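Local structure of N-acylethanolamine-hydrolyzing acid amidase beta-subunit (Caenorhabditis elegans, 6DY3) at residues B[33-38]-B[225-230]; B[97-102]-B[111-116]; B[167-170]-B[174-177]. The protein forms, together with the alpha-subunit, an amidase that probably degrades fatty acid amides such as N-palmitoylethanolamine to ethanolamine and free fatty acids. All coordinates share one frame; numbering follows the deposited sequence.

Overall arrangement
Within this Ntn-hydrolase subunit, contacts 1 and 2 lie next to each other, their centres about 20 Å apart. They touch where the ring of Phe36 packs on the guanidinium of Arg97, with Phe36 CE2 3.6 Å from Arg97 CZ. Along the chain, contacts 2 and 3 both fall inside the long loop that contact 1 closes. Contact 3 lies across the chain's centre from the other two, its centre about 30 Å from that of contact 1 and about 28 Å from that of contact 2. It is near the probable nucleophile Cys1, whose side chain is about 10 Å from that of Arg175. Arg17, probably important for activity, is about 8 Å from Phe226 and about 11 Å from Phe113, side chain to side chain.

Contact 1. Residues B[33-38]-B[225-230]; sequences HVDFVR and YFRQST
Strand 31-38, an outermost strand of the larger sheet within this chain, presents His33 and Asp35 to Phe226, on helix 222-226, and to Arg227, which follows it in sequence. The imidazole makes a T-shaped pair with Phe226. Its NE2 edge is directed at the face of the phenyl ring, the centroids lie 4.5 Å apart and the planes stand at 78°. The nearest approach, His33 NE2 to Phe226 CD1 at 3.3 Å, is off the centre of the phenyl ring. Over one face of the imidazole sits Arg227 CA, 3.8 Å from the His33 ring centroid, in a CH-pi contact. A flat ring suits this place because edge and face can serve two consecutive residues at once.

Strand alternation brings Asp35 to the same side as His33, while Val34 and Phe36 point the other way. In the two-sheet sandwich of Ntn hydrolases this side chain cluster bridges the layers, for Phe226 also packs on Thr213 and Met215 of strand 209-215 in the smaller sheet. Strand 31-38 is not the true edge in the heterodimer, since residues 33 to 37 pair in parallel with a strand of the alpha-subunit.

Arginine is well suited to hold Asp35 because it can offer two N-H groups side by side. Arg227 NE at 3.0 Å and NH2 at 2.9 Å both donate to Asp35 OD1, which lies almost in the guanidinium plane. The bend at chi3 (-58°) turns this side of the guanidinium to the carboxylate. The two nitrogens reach OD1 from opposite faces of the carboxylate, on its syn side. OD1 takes a further bond from His16 NE2 of the alpha-subunit, and Arg227 NH1 forms a second salt bridge with Asp224.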
loop_
_atom_site.group_PDB
_atom_site.type_symbol
_atom_site.label_atom_id
_atom_site.label_comp_id
_atom_site.label_asym_id
_atom_site.label_seq_id
_atom_site.Cartn_x
_atom_site.Cartn_y
_atom_site.Cartn_z
ATOM N N HIS B 33 -6.605 10.345 1.955
ATOM C CA HIS B 33 -5.222 10.683 2.247
ATOM C C HIS B 33 -5.133 11.143 3.695
ATOM O O HIS B 33 -5.998 11.881 4.175
ATOM C CB HIS B 33 -4.705 11.776 1.302
ATOM C CG HIS B 33 -3.307 12.217 1.602
ATOM N ND1 HIS B 33 -3.016 13.135 2.585
ATOM C CD2 HIS B 33 -2.119 11.864 1.054
ATOM C CE1 HIS B 33 -1.711 13.331 2.634
ATOM N NE2 HIS B 33 -1.143 12.570 1.715
ATOM N N VAL B 34 -4.101 10.689 4.398
ATOM C CA VAL B 34 -3.984 10.892 5.836
ATOM C C VAL B 34 -2.614 11.471 6.156
ATOM O O VAL B 34 -1.595 11.022 5.620
ATOM C CB VAL B 34 -4.208 9.579 6.609
ATOM C CG1 VAL B 34 -3.820 9.747 8.067
ATOM C CG2 VAL B 34 -5.664 9.140 6.487
ATOM N N ASP B 35 -2.596 12.478 7.027
ATOM C CA ASP B 35 -1.374 12.977 7.645
ATOM C C ASP B 35 -1.379 12.562 9.112
ATOM O O ASP B 35 -2.284 12.938 9.864
ATOM C CB ASP B 35 -1.271 14.497 7.522
ATOM C CG ASP B 35 -0.633 14.945 6.212
ATOM O OD1 ASP B 35 -0.895 16.091 5.785
ATOM O OD2 ASP B 35 0.124 14.158 5.605
ATOM N N PHE B 36 -0.382 11.772 9.509
ATOM C CA PHE B 36 -0.228 11.349 10.897
ATOM C C PHE B 36 0.620 12.392 11.611
ATOM O O PHE B 36 1.820 12.519 11.342
ATOM C CB PHE B 36 0.407 9.963 10.982
ATOM C CG PHE B 36 -0.467 8.856 10.452
ATOM C CD1 PHE B 36 -0.455 8.525 9.110
ATOM C CD2 PHE B 36 -1.299 8.145 11.302
ATOM C CE1 PHE B 36 -1.253 7.506 8.625
ATOM C CE2 PHE B 36 -2.103 7.121 10.819
ATOM C CZ PHE B 36 -2.079 6.804 9.479
ATOM N N VAL B 37 -0.000 13.135 12.523
ATOM C CA VAL B 37 0.636 14.282 13.158
ATOM C C VAL B 37 0.872 13.989 14.633
ATOM O O VAL B 37 0.089 13.291 15.287
ATOM C CB VAL B 37 -0.216 15.556 12.976
ATOM C CG1 VAL B 37 -0.300 15.924 11.499
ATOM C CG2 VAL B 37 -1.608 15.360 13.552
ATOM N N ARG B 38 1.969 14.537 15.153
ATOM C CA ARG B 38 2.311 14.418 16.564
ATOM C C ARG B 38 3.026 15.693 16.987
ATOM O O ARG B 38 3.966 16.127 16.314
ATOM C CB ARG B 38 3.196 13.192 16.820
ATOM C CG ARG B 38 3.604 13.009 18.273
ATOM C CD ARG B 38 4.500 11.794 18.466
ATOM N NE ARG B 38 3.758 10.539 18.361
ATOM C CZ ARG B 38 3.038 10.007 19.348
ATOM N NH1 ARG B 38 2.950 10.621 20.524
ATOM N NH2 ARG B 38 2.398 8.859 19.158
ATOM N N TYR B 225 2.840 18.213 -1.607
ATOM C CA TYR B 225 2.643 17.590 -2.911
ATOM C C TYR B 225 1.805 16.321 -2.798
ATOM O O TYR B 225 0.809 16.152 -3.513
ATOM C CB TYR B 225 3.998 17.281 -3.547
ATOM C CG TYR B 225 3.872 16.566 -4.862
ATOM C CD1 TYR B 225 3.592 17.265 -6.028
ATOM C CD2 TYR B 225 4.008 15.184 -4.936
ATOM C CE1 TYR B 225 3.465 16.615 -7.235
ATOM C CE2 TYR B 225 3.882 14.520 -6.141
ATOM C CZ TYR B 225 3.610 15.244 -7.290
ATOM O OH TYR B 225 3.479 14.591 -8.493
ATOM N N PHE B 226 2.206 15.407 -1.910
ATOM C CA PHE B 226 1.500 14.141 -1.755
ATOM C C PHE B 226 0.032 14.347 -1.404
ATOM O O PHE B 226 -0.814 13.516 -1.758
ATOM C CB PHE B 226 2.197 13.303 -0.682
ATOM C CG PHE B 226 1.626 11.924 -0.504
ATOM C CD1 PHE B 226 1.698 11.295 0.732
ATOM C CD2 PHE B 226 1.045 11.244 -1.568
ATOM C CE1 PHE B 226 1.185 10.022 0.909
ATOM C CE2 PHE B 226 0.527 9.973 -1.402
ATOM C CZ PHE B 226 0.599 9.357 -0.161
ATOM N N ARG B 227 -0.288 15.438 -0.706
ATOM C CA ARG B 227 -1.655 15.710 -0.274
ATOM C C ARG B 227 -2.589 16.043 -1.431
ATOM O O ARG B 227 -3.809 16.053 -1.236
ATOM C CB ARG B 227 -1.660 16.864 0.736
ATOM C CG ARG B 227 -2.936 16.979 1.545
ATOM C CD ARG B 227 -2.859 18.100 2.582
ATOM N NE ARG B 227 -1.742 17.921 3.513
ATOM C CZ ARG B 227 -0.618 18.639 3.512
ATOM N NH1 ARG B 227 -0.438 19.621 2.633
ATOM N NH2 ARG B 227 0.332 18.379 4.405
ATOM N N GLN B 228 -2.051 16.321 -2.620
ATOM C CA GLN B 228 -2.861 16.699 -3.772
ATOM C C GLN B 228 -2.492 15.930 -5.035
ATOM O O GLN B 228 -3.035 16.229 -6.104
ATOM C CB GLN B 228 -2.737 18.205 -4.033
ATOM C CG GLN B 228 -1.304 18.682 -4.268
ATOM C CD GLN B 228 -0.810 18.438 -5.683
ATOM O OE1 GLN B 228 -1.371 18.953 -6.653
ATOM N NE2 GLN B 228 0.235 17.629 -5.808
ATOM N N SER B 229 -1.584 14.954 -4.945
ATOM C CA SER B 229 -1.087 14.239 -6.114
ATOM C C SER B 229 -1.877 12.974 -6.446
ATOM O O SER B 229 -1.628 12.366 -7.492
ATOM C CB SER B 229 0.387 13.877 -5.908
ATOM O OG SER B 229 0.531 12.966 -4.836
ATOM N N THR B 230 -2.807 12.552 -5.599
ATOM C CA THR B 230 -3.537 11.318 -5.844
ATOM C C THR B 230 -4.798 11.579 -6.650
ATOM O O THR B 230 -5.468 12.597 -6.474
ATOM C CB THR B 230 -3.896 10.632 -4.530
ATOM O OG1 THR B 230 -2.701 10.437 -3.770
ATOM C CG2 THR B 230 -4.548 9.287 -4.782
#

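Contact 2. Residues B[97-102]-B[111-116]; sequences RDVLEN and DAFSRT
Val99, on helix 92-102, fits against Ala112 and Phe113 near the end of helix 106-113, joining two consecutive helices connected by a short turn. Both methyl groups of Val99 work. CG1 meets the far end of the phenyl ring, 3.5 Å from Phe113 CZ, while CG2 lies 3.6 Å from Phe113 CE1 and also reaches Ala112 CB at 4.1 Å. The ring is brought there by a chi1 of -67°, which sets CG opposite the carbonyl carbon and carries CZ across to the valine. A branched side chain is apt because its two methyls spread over two partners, and the small alanine lets the helices come together, with the CA atoms of Val99 and Ala112 7.1 Å apart.

Behind this tight part, Phe113 continues into Phe95, Ile96, Val66 and Ile137, so it is packed against helix 92-102 and the larger sheet beneath. With an alanine in place of Phe113, both methyls of Val99 would probably lose the ring they rest on, and a gap would be likely to open toward Val66 of strand 64-70.

The solvent side is looser and polar. Asp98, Asn102, Asp111 and Arg115 are exposed there, and Asp98 OD2 remains 5.9 Å from Arg115 NH2, too far for a salt bridge. The guanidinium of Arg115 instead has one face over Ala112 O. No hydrogen bond links the two segments, which implies that their pairing rests on hydrophobic burial and complementary shape.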
loop_
_atom_site.group_PDB
_atom_site.type_symbol
_atom_site.label_atom_id
_atom_site.label_comp_id
_atom_site.label_asym_id
_atom_site.label_seq_id
_atom_site.Cartn_x
_atom_site.Cartn_y
_atom_site.Cartn_z
ATOM N N ARG B 97 3.246 0.745 8.526
ATOM C CA ARG B 97 3.003 1.972 9.277
ATOM C C ARG B 97 4.011 2.126 10.404
ATOM O O ARG B 97 4.477 3.234 10.684
ATOM C CB ARG B 97 1.577 1.978 9.824
ATOM C CG ARG B 97 1.243 3.196 10.662
ATOM C CD ARG B 97 -0.183 3.135 11.165
ATOM N NE ARG B 97 -0.439 4.114 12.218
ATOM C CZ ARG B 97 -1.585 4.209 12.888
ATOM N NH1 ARG B 97 -2.587 3.378 12.617
ATOM N NH2 ARG B 97 -1.728 5.132 13.834
ATOM N N ASP B 98 4.360 1.021 11.063
ATOM C CA ASP B 98 5.337 1.080 12.144
ATOM C C ASP B 98 6.699 1.519 11.628
ATOM O O ASP B 98 7.436 2.227 12.322
ATOM C CB ASP B 98 5.431 -0.283 12.829
ATOM C CG ASP B 98 6.405 -0.288 13.987
ATOM O OD1 ASP B 98 6.034 0.187 15.082
ATOM O OD2 ASP B 98 7.541 -0.777 13.803
ATOM N N VAL B 99 7.062 1.095 10.418
ATOM C CA VAL B 99 8.327 1.535 9.838
ATOM C C VAL B 99 8.282 3.029 9.542
ATOM O O VAL B 99 9.248 3.757 9.808
ATOM C CB VAL B 99 8.650 0.714 8.574
ATOM C CG1 VAL B 99 9.875 1.281 7.848
ATOM C CG2 VAL B 99 8.881 -0.741 8.935
ATOM N N LEU B 100 7.166 3.511 8.989
ATOM C CA LEU B 100 7.032 4.937 8.709
ATOM C C LEU B 100 7.123 5.768 9.980
ATOM O O LEU B 100 7.553 6.924 9.934
ATOM C CB LEU B 100 5.702 5.219 8.002
ATOM C CG LEU B 100 5.595 4.800 6.536
ATOM C CD1 LEU B 100 4.156 4.931 6.045
ATOM C CD2 LEU B 100 6.533 5.627 5.674
ATOM N N GLU B 101 6.733 5.198 11.118
ATOM C CA GLU B 101 6.695 5.943 12.367
ATOM C C GLU B 101 8.021 5.928 13.116
ATOM O O GLU B 101 8.338 6.907 13.797
ATOM C CB GLU B 101 5.594 5.384 13.273
ATOM C CG GLU B 101 5.317 6.226 14.511
ATOM C CD GLU B 101 4.017 5.846 15.199
ATOM O OE1 GLU B 101 2.960 5.856 14.534
ATOM O OE2 GLU B 101 4.050 5.541 16.406
ATOM N N ASN B 102 8.811 4.855 12.993
ATOM C CA ASN B 102 10.009 4.670 13.802
ATOM C C ASN B 102 11.317 4.641 13.018
ATOM O O ASN B 102 12.383 4.649 13.642
ATOM C CB ASN B 102 9.895 3.369 14.614
ATOM C CG ASN B 102 8.687 3.361 15.527
ATOM O OD1 ASN B 102 8.385 4.358 16.181
ATOM N ND2 ASN B 102 7.965 2.247 15.543
ATOM N N ASP B 111 16.422 -1.403 5.565
ATOM C CA ASP B 111 16.888 -2.510 6.391
ATOM C C ASP B 111 15.743 -3.135 7.179
ATOM O O ASP B 111 15.672 -4.363 7.310
ATOM C CB ASP B 111 17.996 -2.031 7.330
ATOM C CG ASP B 111 19.293 -1.740 6.594
ATOM O OD1 ASP B 111 19.541 -2.393 5.557
ATOM O OD2 ASP B 111 20.060 -0.862 7.045
ATOM N N ALA B 112 14.821 -2.310 7.682
ATOM C CA ALA B 112 13.679 -2.835 8.422
ATOM C C ALA B 112 12.839 -3.755 7.548
ATOM O O ALA B 112 12.384 -4.811 8.002
ATOM C CB ALA B 112 12.834 -1.685 8.964
ATOM N N PHE B 113 12.627 -3.370 6.288
ATOM C CA PHE B 113 11.864 -4.180 5.347
ATOM C C PHE B 113 12.626 -5.417 4.885
ATOM O O PHE B 113 12.011 -6.314 4.299
ATOM C CB PHE B 113 11.470 -3.342 4.120
ATOM C CG PHE B 113 10.477 -2.237 4.411
ATOM C CD1 PHE B 113 9.374 -2.460 5.217
ATOM C CD2 PHE B 113 10.655 -0.972 3.873
ATOM C CE1 PHE B 113 8.469 -1.451 5.478
ATOM C CE2 PHE B 113 9.750 0.042 4.134
ATOM C CZ PHE B 113 8.657 -0.202 4.937
ATOM N N SER B 114 13.938 -5.482 5.114
ATOM C CA SER B 114 14.768 -6.589 4.652
ATOM C C SER B 114 15.075 -7.619 5.732
ATOM O O SER B 114 15.785 -8.589 5.452
ATOM C CB SER B 114 16.087 -6.053 4.091
ATOM O OG SER B 114 15.847 -5.096 3.080
ATOM N N ARG B 115 14.580 -7.436 6.954
ATOM C CA ARG B 115 14.918 -8.359 8.028
ATOM C C ARG B 115 14.416 -9.763 7.711
ATOM O O ARG B 115 13.324 -9.944 7.167
ATOM C CB ARG B 115 14.326 -7.878 9.352
ATOM C CG ARG B 115 15.081 -6.726 9.988
ATOM C CD ARG B 115 14.668 -6.549 11.447
ATOM N NE ARG B 115 13.263 -6.147 11.577
ATOM C CZ ARG B 115 12.845 -4.914 11.867
ATOM N NH1 ARG B 115 13.710 -3.923 12.081
ATOM N NH2 ARG B 115 11.542 -4.667 11.955
ATOM N N THR B 116 15.225 -10.761 8.059
ATOM C CA THR B 116 14.862 -12.159 7.850
ATOM C C THR B 116 13.873 -12.562 8.933
ATOM O O THR B 116 14.258 -12.864 10.063
ATOM C CB THR B 116 16.092 -13.059 7.880
ATOM O OG1 THR B 116 16.996 -12.679 6.837
ATOM C CG2 THR B 116 15.687 -14.515 7.681
#

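Contact 3. Residues B[167-170]-B[174-177]; sequences WKKQ and RRIT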
loop_
_atom_site.group_PDB
_atom_site.type_symbol
_atom_site.label_atom_id
_atom_site.label_comp_id
_atom_site.label_asym_id
_atom_site.label_seq_id
_atom_site.Cartn_x
_atom_site.Cartn_y
_atom_site.Cartn_z
ATOM N N TRP B 167 7.151 -16.529 -15.413
ATOM C CA TRP B 167 6.534 -16.248 -16.705
ATOM C C TRP B 167 5.470 -15.167 -16.590
ATOM O O TRP B 167 5.397 -14.266 -17.434
ATOM C CB TRP B 167 5.914 -17.524 -17.282
ATOM C CG TRP B 167 6.865 -18.668 -17.442
ATOM C CD1 TRP B 167 6.968 -19.763 -16.640
ATOM C CD2 TRP B 167 7.837 -18.839 -18.480
ATOM N NE1 TRP B 167 7.946 -20.607 -17.113
ATOM C CE2 TRP B 167 8.494 -20.058 -18.240
ATOM C CE3 TRP B 167 8.215 -18.078 -19.587
ATOM C CZ2 TRP B 167 9.506 -20.531 -19.064
ATOM C CZ3 TRP B 167 9.220 -18.548 -20.396
ATOM C CH2 TRP B 167 9.854 -19.761 -20.135
ATOM N N LYS B 168 4.619 -15.251 -15.567
ATOM C CA LYS B 168 3.497 -14.325 -15.472
ATOM C C LYS B 168 3.978 -12.889 -15.320
ATOM O O LYS B 168 3.327 -11.963 -15.816
ATOM C CB LYS B 168 2.588 -14.719 -14.306
ATOM C CG LYS B 168 1.292 -13.924 -14.236
ATOM C CD LYS B 168 0.311 -14.385 -15.296
ATOM C CE LYS B 168 -0.966 -13.551 -15.297
ATOM N NZ LYS B 168 -1.750 -13.707 -14.041
ATOM N N LYS B 169 5.104 -12.683 -14.640
ATOM C CA LYS B 169 5.674 -11.346 -14.531
ATOM C C LYS B 169 6.108 -10.825 -15.896
ATOM O O LYS B 169 5.724 -9.723 -16.305
ATOM C CB LYS B 169 6.848 -11.366 -13.556
ATOM C CG LYS B 169 7.656 -10.078 -13.486
ATOM C CD LYS B 169 8.757 -10.184 -12.441
ATOM C CE LYS B 169 9.543 -8.887 -12.315
ATOM N NZ LYS B 169 10.642 -9.001 -11.314
ATOM N N GLN B 170 6.909 -11.613 -16.619
ATOM C CA GLN B 170 7.448 -11.160 -17.897
ATOM C C GLN B 170 6.359 -10.907 -18.928
ATOM O O GLN B 170 6.588 -10.157 -19.883
ATOM C CB GLN B 170 8.445 -12.187 -18.435
ATOM C CG GLN B 170 9.574 -12.507 -17.468
ATOM C CD GLN B 170 10.362 -11.278 -17.073
ATOM O OE1 GLN B 170 10.671 -10.436 -17.907
ATOM N NE2 GLN B 170 10.680 -11.166 -15.794
ATOM N N ARG B 174 0.785 -4.635 -17.941
ATOM C CA ARG B 174 1.006 -3.430 -17.147
ATOM C C ARG B 174 2.494 -3.143 -16.994
ATOM O O ARG B 174 2.943 -2.005 -17.167
ATOM C CB ARG B 174 0.355 -3.573 -15.774
ATOM C CG ARG B 174 -1.153 -3.732 -15.811
ATOM C CD ARG B 174 -1.700 -4.051 -14.428
ATOM N NE ARG B 174 -1.109 -5.270 -13.888
ATOM C CZ ARG B 174 -1.330 -5.737 -12.664
ATOM N NH1 ARG B 174 -2.132 -5.082 -11.838
ATOM N NH2 ARG B 174 -0.744 -6.858 -12.263
ATOM N N ARG B 175 3.273 -4.170 -16.650
ATOM C CA ARG B 175 4.704 -3.973 -16.444
ATOM C C ARG B 175 5.420 -3.685 -17.756
ATOM O O ARG B 175 6.288 -2.808 -17.814
ATOM C CB ARG B 175 5.299 -5.204 -15.763
ATOM C CG ARG B 175 6.730 -5.023 -15.296
ATOM C CD ARG B 175 7.211 -6.211 -14.478
ATOM N NE ARG B 175 8.588 -6.024 -14.044
ATOM C CZ ARG B 175 9.647 -6.343 -14.778
ATOM N NH1 ARG B 175 9.496 -6.875 -15.983
ATOM N NH2 ARG B 175 10.865 -6.130 -14.307
ATOM N N ILE B 176 5.064 -4.402 -18.823
ATOM C CA ILE B 176 5.709 -4.190 -20.119
ATOM C C ILE B 176 5.458 -2.772 -20.615
ATOM O O ILE B 176 6.375 -2.082 -21.078
ATOM C CB ILE B 176 5.220 -5.236 -21.139
ATOM C CG1 ILE B 176 5.594 -6.648 -20.678
ATOM C CG2 ILE B 176 5.799 -4.950 -22.523
ATOM C CD1 ILE B 176 4.878 -7.745 -21.427
ATOM N N THR B 177 4.206 -2.321 -20.544
ATOM C CA THR B 177 3.866 -0.996 -21.048
ATOM C C THR B 177 4.599 0.092 -20.276
ATOM O O THR B 177 5.156 1.023 -20.871
ATOM C CB THR B 177 2.355 -0.789 -20.971
ATOM O OG1 THR B 177 1.703 -1.767 -21.791
ATOM C CG2 THR B 177 1.971 0.613 -21.430
HETATM O O HOH W 1 7.510 -7.441 -17.742
#
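Lys169 lays its aliphatic chain across the guanidinium of Arg175. Its CE stands 3.3 Å above the guanidinium plane, shifted toward the rim, and approaches Arg175 NE to 3.5 Å. The lysine chain is extended throughout, with CG anti to the backbone N (chi1 172°), so that CG also comes alongside Arg175 CD. Long, flexible side chains suit this place: their methylenes pack while their charged ends are drawn to other partners. The two cationic ends are nevertheless close, Lys169 NZ being 4.2 Å from Arg175 NH2.

A water joins the same two residues by a second route. It accepts from Arg175 NH1 at 2.7 Å, in the guanidinium plane, and donates to Lys169 O at 3.2 Å. The backbone carbonyl late in one helix is thus tied to the side chain of the next. Beside it, Ile176 CD1 packs against Gln170 O, 3.3 Å away, at the more exposed margin of the contact. Gln170 OE1 is 4.2 Å from Arg175 NH1, too far for a hydrogen bond between them.

The second shell explains how two like charges can share this position. Lys169 NZ forms a salt bridge with Glu161, which would be expected to offset much of the repulsion, and Arg175 NE donates to Val160 O, which helps to hold the guanidinium under the lysine chain. Both partners belong to strand 158-161. Next to Arg175 in sequence, Arg174 donates to Asn163, a residue probably important for activity, and forms salt bridges with Asp20 and Asp172.

Helices 166-170 and 173-185, separated by a tight turn, are therefore both pinned to strand 158-161, an outermost strand of the five-stranded sheet within this chain, which runs antiparallel to strand 2-7 next to the probable nucleophile Cys1.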